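Local coordinates for possible substrate binding protein of ABC transporter system (Rhodopseudomonas palustris, PDB 3N0X), which probably binds a branched-chain amino acid or related solute in the periplasm and hands it to an ABC transporter, at residues T297-K301 / A313-F319; F289-A294 / F319-K323; I119-G123 / M326-K330. One frame throughout, in Å; residues are numbered along the deposited sequence. Where two conformers were deposited one is given.

The three contacts sit side by side in the lobe built on the sheet of the first half of the chain, their centres 10 to 11 Å apart. Contacts 1 and 2 use successive parts of helix 283-302 and meet at Phe319, which belongs to both. Contact 3 joins strand 119-121 to strand 324-328, the hairpin partner of strand 318-321. Backbone bonds tie the two hairpin strands together: Met317 O to Phe328 N at 3.0 Å and Phe319 O to Met326 N at 2.9 Å. Side chains continue the join, with Phe319 CE1 3.7 Å from Phe328 CE2. All three are interior packing, and none contains an identified ligand-binding residue.

Contact 1 (T297-K301 / A313-F319); sequences TAVQK and AMEGMEF
Ala298 and Met314 meet where two successive helices of the type I periplasmic-binding fold, 283-302 and 307-314, pack together before the chain enters strand 318-321. The methyl CB of Ala298 lies 3.5 Å from CG of selenomethionine Met314, tighter than usual for two carbons, and the Met314 selenium rests near the same methyl. From the turn leading into strand 318-321 comes a second selenomethionine: Met317 SE is 3.6 Å from Ala298 CA, so it presses on the helix backbone as much as on the side chain. Met317 reaches this far because its CG stands anti to the backbone N (chi1 -168°) and the chain stays extended until it bends at the selenium, bringing CE to 3.9 Å from Thr297 CG2.

Thr297 closes the end nearest strand 318-321 with its methyl. CG2 is 3.8 Å from Glu318 O, while CB of Phe319 passes close by OG1; the hydroxyl itself is bonded one turn back, to Met293 O. At the other end Lys301 stretches across to the end of helix 307-314 to place NZ 2.9 Å from Ala313 O, in the carbonyl plane and on a lone pair. Lys301 was modelled in two conformers, so the bond is somewhat doubtful.

Behind this shell, Phe328 of strand 324-328 touches both selenomethionines. What sets the spacing between them is the type II turn from Met314 to Met317, with Gly316 at positive phi, closed by Met317 N giving its hydrogen to Met314 O at 3.0 Å.

Contact 2 (F289-A294 / F319-K323); sequences FSAAMA and FDTPK
A beta hairpin, strands 318-321 and 324-328, lies against helix 283-302 in one lobe of the periplasmic-binding fold, and Phe319, Asp320, Thr321 and Pro322 of its first strand and turn meet Phe289, Ser290, Met293 and Ala294 of the helix. The axes of the short segments 289-294 and 319-321 run nearly antiparallel, at 155°, and come within 7.7 Å.

At each end a ring takes a carbon over its face. Pro322 CG stands 4.1 Å from the centroid of the Phe289 ring, a CH-pi contact, with Pro322 CD beside Phe289 CD1. At the far end Ala294 CB makes the matching contact over one face of Phe319, 4.0 Å from its centroid and displaced toward the rim. The Phe319 ring gets there because its CG sits between the backbone N and the carbonyl carbon (chi1 55°), which turns the ring back over the helix, close to Ser290 O.

Between the two rings, polar atoms meet carbon. Ser290 OG lies 3.4 Å from Thr321 CB, but its hydrogen-bond partner is Ala286 O on its own helix. Met293, a selenomethionine bent at both chi2 and chi3, curls round the carbonyl of Asp320: CB comes to 3.1 Å from Asp320 O, and CG and CE are also close. That oxygen is buried by the contact and finds no hydrogen-bond partner in the model.

Helix 264-277 also packs here, Ile265 and Trp268 touching Phe289. In the hairpin turn Thr321 OG1 bonds to Gly324 O and, forming an ST turn, accepts Lys323 N at 2.9 Å with an N-H...O angle of 138°.

Contact 3 (I119-G123 / M326-K330); sequences IFRTG and MVFRK
Phe120 and Phe328 make the aromatic part of this contact, a T-shaped pair. The edge of Phe120 is directed at the face of Phe328, with centroids 5.2 Å apart and planes at 66°; CD2 does the touching, 3.9 Å from Phe328 CG. Both rings leave their strands with CG anti to the carbonyl carbon (chi1 -70° and -72°), which lets them lean toward each other on the side where Ala294 touches Phe328.

Apolar contact continues along the same ring, where the Thr122 methyl CG2 reaches Phe328 CZ at 3.8 Å. The Thr122 hydroxyl is engaged elsewhere, with Glu103.

Backbone oxygens supply the rest. Arg121 O approaches the edge of the Phe328 ring, 3.6 Å from CE1, and the selenium of extended Met326 lies 4.0 Å from Thr122 O, which is itself bonded to Gln337. An alanine in place of Phe328 would probably open a gap between the strands, depriving the Phe120 edge of its facing ring and the Thr122 methyl of its neighbour.

Arg121 pairs through its backbone with His333 and Ala335, and strand 335-345 pairs with 324-328, so the hairpin extends the first lobe's sheet edge, as in type I periplasmic binding proteins.

Contact 1 (T297-K301 / A313-F319)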
ATOM      1  N   THR A 297      14.567  12.437   6.994  1.00 14.16           N
ATOM      2  CA  THR A 297      14.906  11.919   8.309  1.00 14.65           C
ATOM      3  C   THR A 297      16.246  11.136   8.234  1.00 14.07           C
ATOM      4  O   THR A 297      17.105  11.307   9.115  1.00 15.66           O
ATOM      5  CB  THR A 297      13.781  11.042   8.807  1.00 15.57           C
ATOM      6  OG1 THR A 297      12.567  11.814   8.845  1.00 14.99           O
ATOM      7  CG2 THR A 297      14.074  10.493  10.198  1.00 14.20           C
ATOM      8  N   ALA A 298      16.433  10.365   7.153  1.00 15.59           N
ATOM      9  CA  ALA A 298      17.678   9.586   6.969  1.00 16.03           C
ATOM     10  C   ALA A 298      18.892  10.475   6.787  1.00 17.01           C
ATOM     11  O   ALA A 298      19.948  10.261   7.447  1.00 16.81           O
ATOM     12  CB  ALA A 298      17.569   8.637   5.793  1.00 15.28           C
ATOM     13  N   VAL A 299      18.759  11.478   5.926  1.00 16.05           N
ATOM     14  CA  VAL A 299      19.906  12.353   5.623  1.00 16.40           C
ATOM     15  C   VAL A 299      20.260  13.193   6.842  1.00 17.17           C
ATOM     16  O   VAL A 299      21.446  13.370   7.162  1.00 20.54           O
ATOM     17  CB  VAL A 299      19.669  13.219   4.345  1.00 17.33           C
ATOM     18  CG1 VAL A 299      20.773  14.248   4.135  1.00 18.00           C
ATOM     19  CG2 VAL A 299      19.494  12.356   3.097  1.00 15.98           C
ATOM     20  N   GLN A 300      19.245  13.645   7.561  1.00 16.53           N
ATOM     21  CA  GLN A 300      19.446  14.406   8.783  1.00 18.55           C
ATOM     22  C   GLN A 300      20.171  13.529   9.831  1.00 19.43           C
ATOM     23  O   GLN A 300      21.085  13.991  10.527  1.00 22.52           O
ATOM     24  CB  GLN A 300      18.109  14.942   9.327  1.00 19.69           C
ATOM     25  CG  GLN A 300      18.270  15.908  10.473  1.00 28.09           C
ATOM     26  N   LYS A 301      19.755  12.277   9.953  1.00 18.56           N
ATOM     27  CA  LYS A 301      20.343  11.399  10.948  0.50 18.89           C
ATOM     28  C   LYS A 301      21.771  10.991  10.572  1.00 19.90           C
ATOM     29  O   LYS A 301      22.663  11.014  11.439  1.00 21.48           O
ATOM     30  CB  LYS A 301      19.478  10.164  11.176  0.50 18.53           C
ATOM     31  CG  LYS A 301      20.028   9.269  12.269  0.50 18.24           C
ATOM     32  CD  LYS A 301      19.141   8.075  12.522  0.50 17.11           C
ATOM     33  CE  LYS A 301      19.950   6.931  13.142  0.50 20.62           C
ATOM     34  NZ  LYS A 301      19.198   5.648  13.179  0.50 21.13           N
ATOM     35  N   ALA A 313      21.973   4.291   9.010  1.00 18.21           N
ATOM     36  CA  ALA A 313      21.022   5.217   9.626  1.00 18.59           C
ATOM     37  C   ALA A 313      19.569   4.724   9.467  1.00 17.18           C
ATOM     38  O   ALA A 313      18.777   4.809  10.431  1.00 18.34           O
ATOM     39  CB  ALA A 313      21.177   6.620   9.008  1.00 20.14           C
HETATM   40  N   MSE A 314      19.249   4.168   8.302  1.00 18.40           N
HETATM   41  CA  MSE A 314      17.873   3.802   7.961  1.00 15.76           C
HETATM   42  C   MSE A 314      17.389   2.473   8.570  1.00 17.16           C
HETATM   43  O   MSE A 314      16.188   2.320   8.817  1.00 15.81           O
HETATM   44  CB  MSE A 314      17.693   3.793   6.435  1.00 17.02           C
HETATM   45  CG  MSE A 314      17.793   5.189   5.874  1.00 14.11           C
HETATM   46 SE   MSE A 314      17.931   5.190   3.968  0.75 17.11          SE
HETATM   47  CE  MSE A 314      16.185   4.733   3.428  1.00 14.95           C
ATOM     48  N   GLU A 315      18.307   1.534   8.841  1.00 15.93           N
ATOM     49  CA  GLU A 315      17.906   0.248   9.419  1.00 16.88           C
ATOM     50  C   GLU A 315      17.381   0.470  10.834  1.00 17.38           C
ATOM     51  O   GLU A 315      18.112   0.959  11.711  1.00 18.53           O
ATOM     52  CB  GLU A 315      19.106  -0.731   9.446  1.00 17.31           C
ATOM     53  CG  GLU A 315      19.399  -1.271   8.057  1.00 19.19           C
ATOM     54  CD  GLU A 315      20.379  -2.460   8.046  1.00 24.38           C
ATOM     55  OE1 GLU A 315      21.124  -2.652   9.053  1.00 25.04           O
ATOM     56  OE2 GLU A 315      20.404  -3.159   7.004  1.00 23.53           O
ATOM     57  N   GLY A 316      16.104   0.122  11.068  1.00 17.66           N
ATOM     58  CA  GLY A 316      15.488   0.317  12.393  1.00 17.23           C
ATOM     59  C   GLY A 316      15.007   1.749  12.638  1.00 17.63           C
ATOM     60  O   GLY A 316      14.609   2.068  13.760  1.00 19.01           O
HETATM   61  N   MSE A 317      15.084   2.599  11.620  1.00 16.39           N
HETATM   62  CA  MSE A 317      14.793   4.029  11.759  1.00 15.97           C
HETATM   63  C   MSE A 317      13.294   4.308  11.766  1.00 15.87           C
HETATM   64  O   MSE A 317      12.595   3.956  10.810  1.00 15.65           O
HETATM   65  CB  MSE A 317      15.426   4.833  10.624  1.00 15.85           C
HETATM   66  CG  MSE A 317      15.424   6.343  10.852  1.00 16.09           C
HETATM   67 SE   MSE A 317      16.052   7.288   9.286  0.75 14.79          SE
HETATM   68  CE  MSE A 317      14.483   7.163   8.249  1.00 14.90           C
ATOM     69  N   GLU A 318      12.848   5.035  12.785  1.00 15.79           N
ATOM     70  CA  GLU A 318      11.478   5.569  12.846  1.00 15.97           C
ATOM     71  C   GLU A 318      11.387   6.892  12.101  1.00 15.01           C
ATOM     72  O   GLU A 318      12.352   7.672  12.068  1.00 17.02           O
ATOM     73  CB  GLU A 318      11.059   5.782  14.294  1.00 17.76           C
ATOM     74  CG  GLU A 318      11.092   4.528  15.131  1.00 26.10           C
ATOM     75  CD  GLU A 318      10.437   4.682  16.522  1.00 35.50           C
ATOM     76  OE1 GLU A 318      10.135   5.829  16.934  1.00 34.47           O
ATOM     77  OE2 GLU A 318      10.238   3.632  17.190  1.00 42.10           O
ATOM     78  N   PHE A 319      10.244   7.137  11.442  1.00 14.18           N
ATOM     79  CA  PHE A 319      10.009   8.408  10.843  1.00 13.57           C
ATOM     80  C   PHE A 319       8.515   8.731  10.848  1.00 14.17           C
ATOM     81  O   PHE A 319       7.689   7.815  10.881  1.00 15.02           O
ATOM     82  CB  PHE A 319      10.596   8.472   9.413  1.00 13.36           C
ATOM     83  CG  PHE A 319      10.130   7.379   8.479  1.00 14.51           C
ATOM     84  CD1 PHE A 319      10.627   6.085   8.592  1.00 14.64           C
ATOM     85  CD2 PHE A 319       9.233   7.656   7.447  1.00 13.27           C
ATOM     86  CE1 PHE A 319      10.240   5.095   7.749  1.00 14.21           C
ATOM     87  CE2 PHE A 319       8.803   6.671   6.601  1.00 13.26           C
ATOM     88  CZ  PHE A 319       9.283   5.356   6.742  1.00 13.06           C
TER

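Contact 2 (F289-A294 / F319-K323)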
ATOM      1  N   PHE A 289       4.537  11.333   0.163  1.00 11.85           N
ATOM      2  CA  PHE A 289       4.854  12.155   1.341  1.00 11.72           C
ATOM      3  C   PHE A 289       5.686  11.344   2.314  1.00 11.99           C
ATOM      4  O   PHE A 289       6.679  11.818   2.878  1.00 11.25           O
ATOM      5  CB  PHE A 289       3.534  12.641   1.979  1.00 12.50           C
ATOM      6  CG  PHE A 289       3.636  13.829   2.899  1.00 12.32           C
ATOM      7  CD1 PHE A 289       4.381  13.787   4.051  1.00 12.93           C
ATOM      8  CD2 PHE A 289       2.893  14.972   2.634  1.00 13.65           C
ATOM      9  CE1 PHE A 289       4.411  14.903   4.949  1.00 13.13           C
ATOM     10  CE2 PHE A 289       2.886  16.060   3.482  1.00 13.18           C
ATOM     11  CZ  PHE A 289       3.643  16.007   4.648  1.00 13.15           C
ATOM     12  N   SER A 290       5.287  10.093   2.543  1.00 12.73           N
ATOM     13  CA  SER A 290       6.020   9.210   3.427  1.00 12.65           C
ATOM     14  C   SER A 290       7.451   8.992   2.951  1.00 11.77           C
ATOM     15  O   SER A 290       8.398   8.993   3.773  1.00 12.65           O
ATOM     16  CB  SER A 290       5.298   7.875   3.580  1.00 13.22           C
ATOM     17  OG  SER A 290       3.986   8.108   4.094  1.00 14.15           O
ATOM     18  N   ALA A 291       7.635   8.783   1.647  1.00 11.42           N
ATOM     19  CA  ALA A 291       8.977   8.664   1.098  1.00 11.08           C
ATOM     20  C   ALA A 291       9.814   9.933   1.306  1.00 11.84           C
ATOM     21  O   ALA A 291      11.022   9.820   1.635  1.00 13.39           O
ATOM     22  CB  ALA A 291       8.933   8.282  -0.379  1.00 12.75           C
ATOM     23  N   ALA A 292       9.204  11.095   1.158  1.00 11.25           N
ATOM     24  CA  ALA A 292       9.893  12.350   1.387  1.00 11.81           C
ATOM     25  C   ALA A 292      10.415  12.379   2.799  1.00 12.49           C
ATOM     26  O   ALA A 292      11.555  12.798   3.077  1.00 12.64           O
ATOM     27  CB  ALA A 292       8.932  13.572   1.107  1.00 12.17           C
HETATM   28  N   MSE A 293       9.530  12.046   3.742  1.00 12.52           N
HETATM   29  CA  MSE A 293       9.889  12.089   5.136  1.00 12.25           C
HETATM   30  C   MSE A 293      10.990  11.092   5.489  1.00 13.95           C
HETATM   31  O   MSE A 293      11.885  11.386   6.294  1.00 15.91           O
HETATM   32  CB  MSE A 293       8.669  11.845   6.025  1.00 13.44           C
HETATM   33  CG  MSE A 293       7.657  12.925   5.976  1.00 13.72           C
HETATM   34 SE   MSE A 293       8.166  14.643   6.640  0.75 14.17          SE
HETATM   35  CE  MSE A 293       8.444  14.189   8.482  1.00 17.78           C
ATOM     36  N   ALA A 294      10.939   9.907   4.888  1.00 13.79           N
ATOM     37  CA  ALA A 294      11.999   8.925   5.078  1.00 13.29           C
ATOM     38  C   ALA A 294      13.367   9.488   4.624  1.00 13.53           C
ATOM     39  O   ALA A 294      14.364   9.375   5.329  1.00 14.40           O
ATOM     40  CB  ALA A 294      11.683   7.657   4.313  1.00 14.23           C
ATOM     41  N   PHE A 319      10.244   7.137  11.442  1.00 14.18           N
ATOM     42  CA  PHE A 319      10.009   8.408  10.843  1.00 13.57           C
ATOM     43  C   PHE A 319       8.515   8.731  10.848  1.00 14.17           C
ATOM     44  O   PHE A 319       7.689   7.815  10.881  1.00 15.02           O
ATOM     45  CB  PHE A 319      10.596   8.472   9.413  1.00 13.36           C
ATOM     46  CG  PHE A 319      10.130   7.379   8.479  1.00 14.51           C
ATOM     47  CD1 PHE A 319      10.627   6.085   8.592  1.00 14.64           C
ATOM     48  CD2 PHE A 319       9.233   7.656   7.447  1.00 13.27           C
ATOM     49  CE1 PHE A 319      10.240   5.095   7.749  1.00 14.21           C
ATOM     50  CE2 PHE A 319       8.803   6.671   6.601  1.00 13.26           C
ATOM     51  CZ  PHE A 319       9.283   5.356   6.742  1.00 13.06           C
ATOM     52  N   ASP A 320       8.204  10.015  10.800  1.00 13.78           N
ATOM     53  CA  ASP A 320       6.830  10.497  10.896  1.00 12.40           C
ATOM     54  C   ASP A 320       6.261  10.672   9.493  1.00 14.81           C
ATOM     55  O   ASP A 320       6.959  11.078   8.543  1.00 14.74           O
ATOM     56  CB  ASP A 320       6.784  11.836  11.641  1.00 13.98           C
ATOM     57  CG  ASP A 320       7.235  11.731  13.064  1.00 23.32           C
ATOM     58  OD1 ASP A 320       6.870  10.732  13.734  1.00 27.93           O
ATOM     59  OD2 ASP A 320       7.925  12.686  13.495  1.00 28.42           O
ATOM     60  N   THR A 321       4.980  10.316   9.350  1.00 13.67           N
ATOM     61  CA  THR A 321       4.320  10.330   8.051  1.00 12.73           C
ATOM     62  C   THR A 321       2.851  10.770   8.222  1.00 11.88           C
ATOM     63  O   THR A 321       2.372  10.919   9.358  1.00 13.42           O
ATOM     64  CB  THR A 321       4.314   8.921   7.405  1.00 13.16           C
ATOM     65  OG1 THR A 321       3.353   8.118   8.069  1.00 13.99           O
ATOM     66  CG2 THR A 321       5.691   8.232   7.453  1.00 12.88           C
ATOM     67  N   PRO A 322       2.105  10.923   7.107  1.00 12.04           N
ATOM     68  CA  PRO A 322       0.677  11.175   7.292  1.00 11.55           C
ATOM     69  C   PRO A 322      -0.085  10.055   7.982  1.00 12.42           C
ATOM     70  O   PRO A 322      -1.227  10.254   8.397  1.00 13.69           O
ATOM     71  CB  PRO A 322       0.138  11.324   5.842  1.00 12.99           C
ATOM     72  CG  PRO A 322       1.357  11.777   5.053  1.00 13.94           C
ATOM     73  CD  PRO A 322       2.498  11.056   5.689  1.00 12.74           C
ATOM     74  N   LYS A 323       0.517   8.868   8.051  1.00 12.21           N
ATOM     75  CA  LYS A 323      -0.053   7.743   8.756  1.00 13.14           C
ATOM     76  C   LYS A 323       0.524   7.566  10.165  1.00 13.39           C
ATOM     77  O   LYS A 323       0.410   6.485  10.782  1.00 14.60           O
ATOM     78  CB  LYS A 323       0.166   6.455   7.955  1.00 12.66           C
ATOM     79  CG  LYS A 323      -0.527   6.380   6.605  1.00 15.21           C
ATOM     80  CD  LYS A 323      -0.289   5.058   5.869  1.00 12.75           C
ATOM     81  CE  LYS A 323      -0.495   3.892   6.765  1.00 12.57           C
ATOM     82  NZ  LYS A 323      -0.610   2.585   6.068  1.00 10.96           N
TER

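Contact 3 (I119-G123 / M326-K330)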
ATOM      1  N   ILE A 119      17.847  -1.756  -1.006  1.00 13.46           N
ATOM      2  CA  ILE A 119      16.400  -1.584  -1.155  1.00 13.71           C
ATOM      3  C   ILE A 119      15.724  -1.348   0.200  1.00 14.47           C
ATOM      4  O   ILE A 119      15.865  -2.143   1.135  1.00 15.73           O
ATOM      5  CB  ILE A 119      15.756  -2.830  -1.849  1.00 14.15           C
ATOM      6  CG1 ILE A 119      16.473  -3.200  -3.142  1.00 15.91           C
ATOM      7  CG2 ILE A 119      14.220  -2.609  -2.080  1.00 14.91           C
ATOM      8  CD1 ILE A 119      16.678  -2.066  -4.118  1.00 16.38           C
ATOM      9  N   PHE A 120      15.001  -0.225   0.285  1.00 13.45           N
ATOM     10  CA  PHE A 120      14.096   0.059   1.382  1.00 13.06           C
ATOM     11  C   PHE A 120      12.711   0.258   0.761  1.00 14.53           C
ATOM     12  O   PHE A 120      12.563   0.447  -0.440  1.00 15.12           O
ATOM     13  CB  PHE A 120      14.511   1.288   2.177  1.00 12.99           C
ATOM     14  CG  PHE A 120      15.762   1.104   3.006  1.00 13.88           C
ATOM     15  CD1 PHE A 120      17.033   1.102   2.399  1.00 17.01           C
ATOM     16  CD2 PHE A 120      15.681   0.857   4.353  1.00 14.40           C
ATOM     17  CE1 PHE A 120      18.168   0.923   3.172  1.00 16.05           C
ATOM     18  CE2 PHE A 120      16.813   0.694   5.115  1.00 15.06           C
ATOM     19  CZ  PHE A 120      18.049   0.715   4.531  1.00 16.12           C
ATOM     20  N   ARG A 121      11.673   0.172   1.576  1.00 13.24           N
ATOM     21  CA  ARG A 121      10.317   0.359   1.050  1.00 13.42           C
ATOM     22  C   ARG A 121       9.448   1.098   2.037  1.00 12.98           C
ATOM     23  O   ARG A 121       9.226   0.614   3.138  1.00 13.08           O
ATOM     24  CB  ARG A 121       9.652  -0.972   0.691  1.00 13.82           C
ATOM     25  CG  ARG A 121       8.189  -0.746   0.258  1.00 15.24           C
ATOM     26  CD  ARG A 121       7.638  -1.730  -0.678  1.00 14.03           C
ATOM     27  NE  ARG A 121       7.761  -3.117  -0.234  1.00 13.52           N
ATOM     28  CZ  ARG A 121       7.436  -4.146  -1.029  1.00 14.61           C
ATOM     29  NH1 ARG A 121       6.960  -3.914  -2.213  1.00 13.50           N
ATOM     30  NH2 ARG A 121       7.624  -5.406  -0.639  1.00 13.81           N
ATOM     31  N   THR A 122       8.895   2.238   1.593  1.00 12.94           N
ATOM     32  CA  THR A 122       7.872   2.955   2.352  1.00 12.95           C
ATOM     33  C   THR A 122       6.434   2.484   2.015  1.00 13.38           C
ATOM     34  O   THR A 122       5.574   2.529   2.895  1.00 16.67           O
ATOM     35  CB  THR A 122       7.984   4.465   2.161  1.00 13.41           C
ATOM     36  OG1 THR A 122       7.959   4.782   0.760  1.00 13.10           O
ATOM     37  CG2 THR A 122       9.243   4.995   2.778  1.00 14.64           C
ATOM     38  N   GLY A 123       6.202   2.087   0.769  1.00 14.22           N
ATOM     39  CA  GLY A 123       4.898   1.579   0.371  1.00 15.45           C
ATOM     40  C   GLY A 123       4.548   0.369   1.213  1.00 15.70           C
ATOM     41  O   GLY A 123       5.432  -0.346   1.704  1.00 16.30           O
HETATM   42  N   MSE A 326       6.153   5.402  11.123  1.00 12.72           N
HETATM   43  CA  MSE A 326       6.590   4.221  10.359  1.00 13.14           C
HETATM   44  C   MSE A 326       7.992   3.853  10.865  1.00 14.13           C
HETATM   45  O   MSE A 326       8.671   4.683  11.433  1.00 14.07           O
HETATM   46  CB  MSE A 326       6.603   4.472   8.864  1.00 14.64           C
HETATM   47  CG  MSE A 326       5.236   4.632   8.250  1.00 13.34           C
HETATM   48 SE   MSE A 326       5.352   4.516   6.367  0.75 11.23          SE
HETATM   49  CE  MSE A 326       3.577   5.007   5.981  1.00 12.72           C
ATOM     50  N   VAL A 327       8.394   2.591  10.671  1.00 13.61           N
ATOM     51  CA  VAL A 327       9.743   2.181  11.032  0.50 13.54           C
ATOM     52  C   VAL A 327      10.275   1.229   9.964  1.00 14.27           C
ATOM     53  O   VAL A 327       9.615   0.268   9.570  1.00 14.17           O
ATOM     54  CB  VAL A 327       9.843   1.606  12.491  0.50 14.36           C
ATOM     55  CG1 VAL A 327       8.934   0.362  12.712  0.50 11.40           C
ATOM     56  CG2 VAL A 327      11.296   1.302  12.855  0.50 15.86           C
ATOM     57  N   PHE A 328      11.483   1.507   9.477  1.00 13.83           N
ATOM     58  CA  PHE A 328      12.129   0.562   8.550  1.00 13.21           C
ATOM     59  C   PHE A 328      12.672  -0.602   9.362  1.00 12.48           C
ATOM     60  O   PHE A 328      13.595  -0.458  10.148  1.00 16.19           O
ATOM     61  CB  PHE A 328      13.288   1.161   7.787  1.00 14.28           C
ATOM     62  CG  PHE A 328      12.903   2.147   6.712  1.00 11.82           C
ATOM     63  CD1 PHE A 328      12.021   1.828   5.673  1.00 14.60           C
ATOM     64  CD2 PHE A 328      13.486   3.401   6.700  1.00 15.23           C
ATOM     65  CE1 PHE A 328      11.729   2.719   4.698  1.00 14.10           C
ATOM     66  CE2 PHE A 328      13.205   4.313   5.677  1.00 15.05           C
ATOM     67  CZ  PHE A 328      12.330   3.990   4.681  1.00 14.29           C
ATOM     68  N   ARG A 329      12.114  -1.776   9.149  1.00 14.55           N
ATOM     69  CA  ARG A 329      12.567  -2.957   9.871  1.00 15.29           C
ATOM     70  C   ARG A 329      13.987  -3.262   9.452  1.00 16.02           C
ATOM     71  O   ARG A 329      14.287  -3.240   8.265  1.00 16.35           O
ATOM     72  CB  ARG A 329      11.622  -4.110   9.542  1.00 16.18           C
ATOM     73  CG  ARG A 329      11.990  -5.432  10.227  1.00 20.47           C
ATOM     74  CD  ARG A 329      10.784  -6.294  10.353  1.00 21.39           C
ATOM     75  NE  ARG A 329      10.217  -6.708   9.060  1.00 16.42           N
ATOM     76  CZ  ARG A 329       9.151  -7.478   8.969  1.00 17.34           C
ATOM     77  NH1 ARG A 329       8.525  -7.866  10.085  1.00 15.79           N
ATOM     78  NH2 ARG A 329       8.730  -7.879   7.794  1.00 15.46           N
ATOM     79  N   LYS A 330      14.876  -3.536  10.412  1.00 18.00           N
ATOM     80  CA  LYS A 330      16.275  -3.826  10.107  1.00 20.16           C
ATOM     81  C   LYS A 330      16.464  -5.013   9.142  1.00 18.53           C
ATOM     82  O   LYS A 330      17.313  -4.960   8.222  1.00 18.92           O
ATOM     83  CB  LYS A 330      17.035  -4.075  11.419  1.00 21.03           C
ATOM     84  CG  LYS A 330      18.498  -4.531  11.271  1.00 30.89           C
TER